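Local coordinates for protein peptidoglycan glycosyltransferase (Eggerthella lenta, PDB 4MNR) that belongs to the penicillin-binding proteins and carries a domain of the beta-lactamase-like superfamily, at residues T186-T194 against L257-F266; T276-D286 against R311-L322. One frame throughout, in Å; residues are numbered along the deposited sequence.

How the interactions relate
Interactions 1 and 2 lie within the penicillin-binding, beta-lactamase-like domain, with centres about 12 Å apart. They come in series along the chain: interaction 1 closes before interaction 2 opens. Interaction 1 sets helix 188-197 against the end of helix 242-263. The chain then runs on into 276-286, which leads into helix 284-289 and pairs with 311-322, which runs into helix 321-332. The two contacts touch each other. A261 meets M281, and F266 packs on the backbone oxygens of L280 and Q318. The extended pair of interaction 2 thus lies directly against the buried helix packing of interaction 1.

Interaction 1. Residues T186-T194 against L257-F266; sequences TFKIVTLAT and LVAGAESFGF
F187 and F266 meet as an offset edge-to-face pair between the 3-10 turn that leads into helix 188-197 and the turn that ends helix 242-263. From CB, the side chain of F187 runs with CG anti to the backbone N (chi1 -176°), which carries the ring across to the second segment. CD1 and CE1 form the edge that meets F266; CE1 lies 3.7 Å from F266 CZ. The ring centroids are 5.5 Å apart and the planes stand at 87°. At the tip, CZ touches A261 CB at 4.1 Å. CE2 turns to L257 CD1, which sits obliquely to the ring. V190 CB lies over one face of F187.

F187 and K188 belong to the STFK sequence, the SxxK signature of penicillin-binding proteins. K188 NZ turns to S240 and N242 of the SxN signature, while the F187 ring points to A261 and F266.

V190 sends its two methyls to different partners. CG1 rests on A261 CA. CG2 makes a CH-pi contact with F264, 4.2 Å from the ring centroid and 16° off its normal. A193 CB meets the same ring at its edge, 3.8 Å from CZ.

T194 OG1 donates to V190 O at 2.8 Å. T194 N reaches that oxygen from the opposite face of its plane, so two bonds grip it. G260 has no side chain, and T194 OG1 comes within 3.3 Å of its CA. Water 1 donates to T194 OG1 at 2.9 Å and also to G260 O, bridging the helices. T191 OG1 lies beside L257 CD1 and has its hydrogen bond with A298 O. At G265, where phi turns positive, a Schellman motif closes helix 242-263: F266 N bonds to A261 O and G265 N to E262 O.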
loop_
_atom_site.group_PDB
_atom_site.type_symbol
_atom_site.label_atom_id
_atom_site.label_comp_id
_atom_site.label_asym_id
_atom_site.label_seq_id
_atom_site.Cartn_x
_atom_site.Cartn_y
_atom_site.Cartn_z
ATOM N N THR A 186 -3.607 8.572 6.748
ATOM C CA THR A 186 -3.675 8.282 5.319
ATOM C C THR A 186 -5.096 7.893 4.889
ATOM O O THR A 186 -5.541 8.172 3.776
ATOM C CB THR A 186 -2.705 7.153 4.930
ATOM O OG1 THR A 186 -2.071 6.649 6.111
ATOM C CG2 THR A 186 -1.631 7.715 4.051
ATOM N N PHE A 187 -5.818 7.256 5.801
ATOM C CA PHE A 187 -7.191 6.829 5.556
ATOM C C PHE A 187 -8.145 8.012 5.387
ATOM O O PHE A 187 -9.268 7.850 4.905
ATOM C CB PHE A 187 -7.651 5.941 6.728
ATOM C CG PHE A 187 -9.021 5.352 6.566
ATOM C CD1 PHE A 187 -9.231 4.210 5.794
ATOM C CD2 PHE A 187 -10.093 5.898 7.241
ATOM C CE1 PHE A 187 -10.496 3.660 5.659
ATOM C CE2 PHE A 187 -11.374 5.357 7.109
ATOM C CZ PHE A 187 -11.570 4.231 6.317
ATOM N N LYS A 188 -7.715 9.203 5.801
ATOM C CA LYS A 188 -8.559 10.380 5.612
ATOM C C LYS A 188 -8.888 10.601 4.129
ATOM O O LYS A 188 -9.881 11.251 3.807
ATOM C CB LYS A 188 -7.920 11.627 6.242
ATOM C CG LYS A 188 -7.894 11.573 7.764
ATOM C CD LYS A 188 -7.123 12.729 8.376
ATOM C CE LYS A 188 -7.063 12.556 9.911
ATOM N NZ LYS A 188 -6.084 13.481 10.500
ATOM N N ILE A 189 -8.086 10.040 3.232
ATOM C CA ILE A 189 -8.436 10.086 1.808
ATOM C C ILE A 189 -9.812 9.435 1.603
ATOM O O ILE A 189 -10.674 9.968 0.895
ATOM C CB ILE A 189 -7.411 9.331 0.945
ATOM C CG1 ILE A 189 -6.036 10.007 0.999
ATOM C CG2 ILE A 189 -7.913 9.237 -0.494
ATOM C CD1 ILE A 189 -4.955 9.204 0.306
ATOM N N VAL A 190 -10.030 8.289 2.249
ATOM C CA VAL A 190 -11.316 7.583 2.161
ATOM C C VAL A 190 -12.462 8.364 2.808
ATOM O O VAL A 190 -13.525 8.527 2.205
ATOM C CB VAL A 190 -11.248 6.166 2.783
ATOM C CG1 VAL A 190 -12.619 5.479 2.736
ATOM C CG2 VAL A 190 -10.220 5.327 2.052
ATOM N N THR A 191 -12.240 8.848 4.026
ATOM C CA THR A 191 -13.244 9.646 4.719
ATOM C C THR A 191 -13.653 10.889 3.933
ATOM O O THR A 191 -14.841 11.148 3.753
ATOM C CB THR A 191 -12.754 10.034 6.108
ATOM O OG1 THR A 191 -12.313 8.846 6.772
ATOM C CG2 THR A 191 -13.887 10.662 6.928
ATOM N N LEU A 192 -12.662 11.636 3.457
ATOM C CA LEU A 192 -12.909 12.840 2.650
ATOM C C LEU A 192 -13.660 12.514 1.368
ATOM O O LEU A 192 -14.650 13.167 1.019
ATOM C CB LEU A 192 -11.579 13.497 2.301
ATOM C CG LEU A 192 -11.697 14.744 1.423
ATOM C CD1 LEU A 192 -12.495 15.836 2.142
ATOM C CD2 LEU A 192 -10.311 15.231 1.028
ATOM N N ALA A 193 -13.183 11.508 0.641
ATOM C CA ALA A 193 -13.836 11.134 -0.611
ATOM C C ALA A 193 -15.287 10.724 -0.386
ATOM O O ALA A 193 -16.162 11.052 -1.171
ATOM C CB ALA A 193 -13.058 10.006 -1.308
ATOM N N THR A 194 -15.539 10.013 0.709
ATOM C CA THR A 194 -16.885 9.579 1.023
ATOM C C THR A 194 -17.773 10.772 1.357
ATOM O O THR A 194 -18.922 10.843 0.923
ATOM C CB THR A 194 -16.864 8.567 2.191
ATOM O OG1 THR A 194 -16.109 7.414 1.782
ATOM C CG2 THR A 194 -18.275 8.123 2.510
ATOM N N LEU A 257 -19.871 5.663 6.549
ATOM C CA LEU A 257 -18.421 5.517 6.634
ATOM C C LEU A 257 -18.017 4.099 6.233
ATOM O O LEU A 257 -17.057 3.907 5.491
ATOM C CB LEU A 257 -17.875 5.887 8.020
ATOM C CG LEU A 257 -16.353 5.711 8.128
ATOM C CD1 LEU A 257 -15.595 6.651 7.174
ATOM C CD2 LEU A 257 -15.874 5.901 9.561
ATOM N N VAL A 258 -18.762 3.108 6.710
ATOM C CA VAL A 258 -18.434 1.730 6.381
ATOM C C VAL A 258 -18.643 1.466 4.884
ATOM O O VAL A 258 -17.805 0.840 4.233
ATOM C CB VAL A 258 -19.207 0.733 7.247
ATOM C CG1 VAL A 258 -18.918 -0.692 6.791
ATOM C CG2 VAL A 258 -18.805 0.927 8.712
ATOM N N ALA A 259 -19.749 1.965 4.335
ATOM C CA ALA A 259 -20.018 1.810 2.902
ATOM C C ALA A 259 -18.934 2.484 2.068
ATOM O O ALA A 259 -18.521 1.968 1.027
ATOM C CB ALA A 259 -21.377 2.380 2.552
ATOM N N GLY A 260 -18.472 3.641 2.524
ATOM C CA GLY A 260 -17.432 4.354 1.807
ATOM C C GLY A 260 -16.125 3.581 1.782
ATOM O O GLY A 260 -15.449 3.505 0.744
ATOM N N ALA A 261 -15.756 3.015 2.927
ATOM C CA ALA A 261 -14.535 2.232 3.006
ATOM C C ALA A 261 -14.668 0.993 2.120
ATOM O O ALA A 261 -13.711 0.592 1.444
ATOM C CB ALA A 261 -14.260 1.827 4.447
ATOM N N GLU A 262 -15.846 0.379 2.132
ATOM C CA GLU A 262 -16.046 -0.819 1.329
ATOM C C GLU A 262 -15.938 -0.513 -0.169
ATOM O O GLU A 262 -15.493 -1.359 -0.957
ATOM C CB GLU A 262 -17.352 -1.526 1.706
ATOM C CG GLU A 262 -17.226 -2.230 3.067
ATOM C CD GLU A 262 -18.489 -2.915 3.538
ATOM O OE1 GLU A 262 -19.555 -2.694 2.922
ATOM O OE2 GLU A 262 -18.402 -3.674 4.537
ATOM N N SER A 263 -16.324 0.698 -0.558
ATOM C CA SER A 263 -16.209 1.109 -1.959
ATOM C C SER A 263 -14.756 1.161 -2.433
ATOM O O SER A 263 -14.488 1.057 -3.634
ATOM C CB SER A 263 -16.888 2.465 -2.188
ATOM O OG SER A 263 -18.277 2.401 -1.903
ATOM N N PHE A 264 -13.826 1.323 -1.492
ATOM C CA PHE A 264 -12.404 1.374 -1.802
ATOM C C PHE A 264 -11.744 0.025 -1.589
ATOM O O PHE A 264 -10.535 -0.105 -1.753
ATOM C CB PHE A 264 -11.684 2.396 -0.915
ATOM C CG PHE A 264 -11.809 3.816 -1.385
ATOM C CD1 PHE A 264 -10.803 4.391 -2.154
ATOM C CD2 PHE A 264 -12.894 4.589 -1.021
ATOM C CE1 PHE A 264 -10.888 5.706 -2.568
ATOM C CE2 PHE A 264 -12.991 5.909 -1.433
ATOM C CZ PHE A 264 -11.995 6.469 -2.217
ATOM N N GLY A 265 -12.518 -0.976 -1.206
ATOM C CA GLY A 265 -11.965 -2.316 -1.138
ATOM C C GLY A 265 -11.859 -2.938 0.237
ATOM O O GLY A 265 -11.475 -4.103 0.357
ATOM N N PHE A 266 -12.198 -2.189 1.280
ATOM C CA PHE A 266 -12.218 -2.785 2.611
ATOM C C PHE A 266 -13.293 -3.874 2.698
ATOM O O PHE A 266 -14.367 -3.762 2.098
ATOM C CB PHE A 266 -12.388 -1.701 3.692
ATOM C CG PHE A 266 -11.147 -0.879 3.912
ATOM C CD1 PHE A 266 -10.798 0.121 3.021
ATOM C CD2 PHE A 266 -10.313 -1.130 4.993
ATOM C CE1 PHE A 266 -9.650 0.874 3.199
ATOM C CE2 PHE A 266 -9.159 -0.380 5.192
ATOM C CZ PHE A 266 -8.816 0.623 4.294
HETATM O O HOH W 1 -16.420 6.226 -0.806
#

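Interaction 2. Residues T276-D286 against R311-L322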
loop_
_atom_site.group_PDB
_atom_site.type_symbol
_atom_site.label_atom_id
_atom_site.label_comp_id
_atom_site.label_asym_id
_atom_site.label_seq_id
_atom_site.Cartn_x
_atom_site.Cartn_y
_atom_site.Cartn_z
ATOM N N THR A 276 -2.426 -12.026 0.444
ATOM C CA THR A 276 -2.792 -10.678 0.860
ATOM C C THR A 276 -4.019 -10.781 1.756
ATOM O O THR A 276 -5.088 -11.207 1.307
ATOM C CB THR A 276 -3.129 -9.785 -0.357
ATOM O OG1 THR A 276 -2.061 -9.829 -1.310
ATOM C CG2 THR A 276 -3.338 -8.347 0.077
ATOM N N PRO A 277 -3.873 -10.420 3.039
ATOM C CA PRO A 277 -5.039 -10.498 3.924
ATOM C C PRO A 277 -6.073 -9.445 3.534
ATOM O O PRO A 277 -5.727 -8.366 3.056
ATOM C CB PRO A 277 -4.454 -10.187 5.306
ATOM C CG PRO A 277 -3.244 -9.331 5.017
ATOM C CD PRO A 277 -2.687 -9.864 3.711
ATOM N N GLU A 278 -7.340 -9.777 3.737
ATOM C CA GLU A 278 -8.426 -8.832 3.532
ATOM C C GLU A 278 -8.208 -7.606 4.426
ATOM O O GLU A 278 -7.920 -7.760 5.619
ATOM C CB GLU A 278 -9.721 -9.536 3.935
ATOM C CG GLU A 278 -10.993 -8.837 3.568
ATOM C CD GLU A 278 -12.211 -9.643 4.005
ATOM O OE1 GLU A 278 -12.040 -10.792 4.462
ATOM O OE2 GLU A 278 -13.338 -9.125 3.909
ATOM N N SER A 279 -8.340 -6.403 3.863
ATOM C CA SER A 279 -8.324 -5.189 4.685
ATOM C C SER A 279 -9.671 -5.089 5.386
ATOM O O SER A 279 -10.688 -5.527 4.847
ATOM C CB SER A 279 -8.044 -3.949 3.829
ATOM O OG SER A 279 -6.725 -3.991 3.308
ATOM N N LEU A 280 -9.678 -4.548 6.603
ATOM C CA LEU A 280 -10.831 -4.708 7.486
ATOM C C LEU A 280 -11.439 -3.398 7.965
ATOM O O LEU A 280 -10.729 -2.426 8.228
ATOM C CB LEU A 280 -10.434 -5.532 8.715
ATOM C CG LEU A 280 -9.806 -6.893 8.419
ATOM C CD1 LEU A 280 -9.314 -7.557 9.694
ATOM C CD2 LEU A 280 -10.835 -7.738 7.735
HETATM N N MSE A 281 -12.770 -3.396 8.066
HETATM C CA MSE A 281 -13.536 -2.311 8.691
HETATM C C MSE A 281 -14.551 -2.925 9.635
HETATM O O MSE A 281 -15.075 -4.005 9.375
HETATM C CB MSE A 281 -14.293 -1.484 7.643
HETATM C CG MSE A 281 -13.509 -0.360 7.037
HETATM SE SE MSE A 281 -13.041 1.092 8.256
HETATM C CE MSE A 281 -14.687 2.109 8.430
ATOM N N PRO A 282 -14.857 -2.233 10.738
ATOM C CA PRO A 282 -15.904 -2.769 11.611
ATOM C C PRO A 282 -17.255 -2.743 10.909
ATOM O O PRO A 282 -17.419 -2.028 9.916
ATOM C CB PRO A 282 -15.932 -1.779 12.781
ATOM C CG PRO A 282 -14.621 -1.092 12.746
ATOM C CD PRO A 282 -14.211 -1.038 11.297
ATOM N N SER A 283 -18.212 -3.502 11.429
ATOM C CA SER A 283 -19.568 -3.451 10.908
ATOM C C SER A 283 -20.179 -2.105 11.270
ATOM O O SER A 283 -19.774 -1.473 12.250
ATOM C CB SER A 283 -20.412 -4.587 11.495
ATOM O OG SER A 283 -20.643 -4.398 12.882
ATOM N N ALA A 284 -21.149 -1.657 10.479
ATOM C CA ALA A 284 -21.865 -0.432 10.809
ATOM C C ALA A 284 -22.562 -0.590 12.155
ATOM O O ALA A 284 -22.656 0.365 12.924
ATOM C CB ALA A 284 -22.867 -0.084 9.721
ATOM N N GLU A 285 -23.032 -1.806 12.441
ATOM C CA GLU A 285 -23.686 -2.101 13.712
ATOM C C GLU A 285 -22.778 -1.839 14.913
ATOM O O GLU A 285 -23.201 -1.221 15.890
ATOM C CB GLU A 285 -24.191 -3.547 13.743
ATOM C CG GLU A 285 -25.488 -3.781 12.977
ATOM C CD GLU A 285 -25.949 -5.232 13.033
ATOM O OE1 GLU A 285 -25.211 -6.075 13.592
ATOM O OE2 GLU A 285 -27.050 -5.531 12.520
ATOM N N ASP A 286 -21.532 -2.301 14.840
ATOM C CA ASP A 286 -20.568 -2.039 15.910
ATOM C C ASP A 286 -20.183 -0.561 16.031
ATOM O O ASP A 286 -20.051 -0.042 17.135
ATOM C CB ASP A 286 -19.317 -2.922 15.767
ATOM C CG ASP A 286 -19.525 -4.327 16.320
ATOM O OD1 ASP A 286 -20.358 -4.490 17.237
ATOM O OD2 ASP A 286 -18.852 -5.269 15.848
ATOM N N ARG A 311 -17.532 -9.564 20.703
ATOM C CA ARG A 311 -17.484 -8.610 19.598
ATOM C C ARG A 311 -17.542 -9.344 18.257
ATOM O O ARG A 311 -16.782 -10.283 18.018
ATOM C CB ARG A 311 -16.256 -7.710 19.675
ATOM C CG ARG A 311 -16.186 -6.745 18.489
ATOM C CD ARG A 311 -15.073 -5.759 18.609
ATOM N NE ARG A 311 -14.930 -5.001 17.375
ATOM C CZ ARG A 311 -15.210 -3.710 17.246
ATOM N NH1 ARG A 311 -15.639 -3.007 18.293
ATOM N NH2 ARG A 311 -15.033 -3.118 16.069
ATOM N N GLU A 312 -18.461 -8.917 17.396
ATOM C CA GLU A 312 -18.751 -9.631 16.152
ATOM C C GLU A 312 -17.834 -9.258 14.997
ATOM O O GLU A 312 -17.523 -10.097 14.154
ATOM C CB GLU A 312 -20.202 -9.384 15.732
ATOM C CG GLU A 312 -21.226 -9.696 16.812
ATOM C CD GLU A 312 -22.647 -9.360 16.387
ATOM O OE1 GLU A 312 -22.815 -8.572 15.430
ATOM O OE2 GLU A 312 -23.595 -9.887 17.009
ATOM N N SER A 313 -17.396 -8.008 14.954
ATOM C CA SER A 313 -16.650 -7.530 13.791
ATOM C C SER A 313 -15.230 -7.091 14.170
ATOM O O SER A 313 -14.944 -6.866 15.342
ATOM C CB SER A 313 -17.429 -6.398 13.109
ATOM O OG SER A 313 -17.337 -5.186 13.834
ATOM N N PRO A 314 -14.320 -7.001 13.183
ATOM C CA PRO A 314 -12.952 -6.609 13.532
ATOM C C PRO A 314 -12.853 -5.126 13.857
ATOM O O PRO A 314 -13.800 -4.383 13.604
ATOM C CB PRO A 314 -12.166 -6.900 12.243
ATOM C CG PRO A 314 -13.167 -6.792 11.166
ATOM C CD PRO A 314 -14.445 -7.328 11.750
ATOM N N ALA A 315 -11.731 -4.721 14.446
ATOM C CA ALA A 315 -11.395 -3.311 14.553
ATOM C C ALA A 315 -10.969 -2.833 13.175
ATOM O O ALA A 315 -10.498 -3.618 12.351
ATOM C CB ALA A 315 -10.259 -3.109 15.557
ATOM N N GLY A 316 -11.116 -1.547 12.909
ATOM C CA GLY A 316 -10.637 -1.043 11.640
ATOM C C GLY A 316 -10.649 0.460 11.650
ATOM O O GLY A 316 -11.210 1.059 12.566
ATOM N N PRO A 317 -10.070 1.073 10.620
ATOM C CA PRO A 317 -9.500 0.363 9.463
ATOM C C PRO A 317 -8.154 -0.316 9.716
ATOM O O PRO A 317 -7.320 0.194 10.469
ATOM C CB PRO A 317 -9.301 1.480 8.445
ATOM C CG PRO A 317 -9.098 2.722 9.294
ATOM C CD PRO A 317 -10.017 2.540 10.456
ATOM N N GLN A 318 -7.970 -1.476 9.094
ATOM C CA GLN A 318 -6.659 -2.117 9.031
ATOM C C GLN A 318 -6.448 -2.429 7.565
ATOM O O GLN A 318 -7.325 -2.997 6.913
ATOM C CB GLN A 318 -6.642 -3.419 9.813
ATOM C CG GLN A 318 -7.035 -3.264 11.265
ATOM C CD GLN A 318 -6.970 -4.578 12.006
ATOM O OE1 GLN A 318 -7.973 -5.060 12.538
ATOM N NE2 GLN A 318 -5.788 -5.171 12.045
ATOM N N ALA A 319 -5.284 -2.077 7.043
ATOM C CA ALA A 319 -5.092 -2.196 5.610
ATOM C C ALA A 319 -3.716 -2.729 5.284
ATOM O O ALA A 319 -2.764 -2.512 6.038
ATOM C CB ALA A 319 -5.274 -0.837 4.947
ATOM N N THR A 320 -3.607 -3.377 4.130
ATOM C CA THR A 320 -2.279 -3.675 3.597
ATOM C C THR A 320 -1.709 -2.451 2.904
ATOM O O THR A 320 -2.441 -1.532 2.564
ATOM C CB THR A 320 -2.338 -4.828 2.592
ATOM O OG1 THR A 320 -3.239 -4.503 1.529
ATOM C CG2 THR A 320 -2.803 -6.087 3.266
ATOM N N VAL A 321 -0.400 -2.438 2.666
ATOM C CA VAL A 321 0.197 -1.326 1.932
ATOM C C VAL A 321 -0.344 -1.325 0.497
ATOM O O VAL A 321 -0.602 -0.271 -0.093
ATOM C CB VAL A 321 1.732 -1.401 1.969
ATOM C CG1 VAL A 321 2.351 -0.224 1.204
ATOM C CG2 VAL A 321 2.192 -1.412 3.424
ATOM N N LEU A 322 -0.562 -2.522 -0.045
ATOM C CA LEU A 322 -1.180 -2.659 -1.363
ATOM C C LEU A 322 -2.557 -1.998 -1.405
ATOM O O LEU A 322 -2.865 -1.264 -2.355
ATOM C CB LEU A 322 -1.293 -4.143 -1.734
ATOM C CG LEU A 322 -2.010 -4.457 -3.043
ATOM C CD1 LEU A 322 -1.327 -3.775 -4.242
ATOM C CD2 LEU A 322 -2.094 -5.968 -3.264
HETATM O O HOH W 2 -5.822 -5.949 1.656
HETATM O O HOH W 3 -21.237 -6.867 13.944
HETATM O O HOH W 4 -20.374 -6.891 18.479
#
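L280 lays its side chain across P314 at about a right angle, with CD1 3.9 Å from P314 CB. Its backbone forms a single antiparallel beta bridge with Q318, a hydrogen-bonded pair. L280 N donates to Q318 O at 2.8 Å, and Q318 N donates back to L280 O; both donors lie in the plane of the carbonyl they reach. The two extended segments belong to the penicillin-binding domain; 276-286 lies beside helix 242-263, where M281 touches L257 and A261.

The selenium of M281 meets P317 CB at 3.8 Å, the two side chains lying side by side and pointing the same way. The peptide bond before P317 is cis. G316 offers bare backbone here, and P282 CD comes to 3.5 Å from G316 N.

At one end S279 OG accepts from T320 N in a long bond of 3.3 Å. Water 2 joins S279 OG, P277 O and T320 OG1. T320 is the N-cap of helix 321-332, where OG1 bonds to E323 N. The T320 methyl CG2 packs on P277 CG and T276 CG2.

At the other end S283 caps helix 284-289, its OG accepting from D286 N. S313 OG sits with chi1 at 76°, between its backbone N and carbonyl carbon, and takes part in two bonds. It accepts from S283 N at 3.1 Å, nearly straight at 171°, and donates to D286 OD2. R311 NE and NH2 donate to S313 O and P314 O, and NH2 also makes a salt bridge with E293. D286 OD2 lies over the centre of the R311 guanidinium, 4.1 Å above its plane, with no N-H pointing at it. That same oxygen uses its anti lone pair for the very short bond of 2.5 Å from S313 OG.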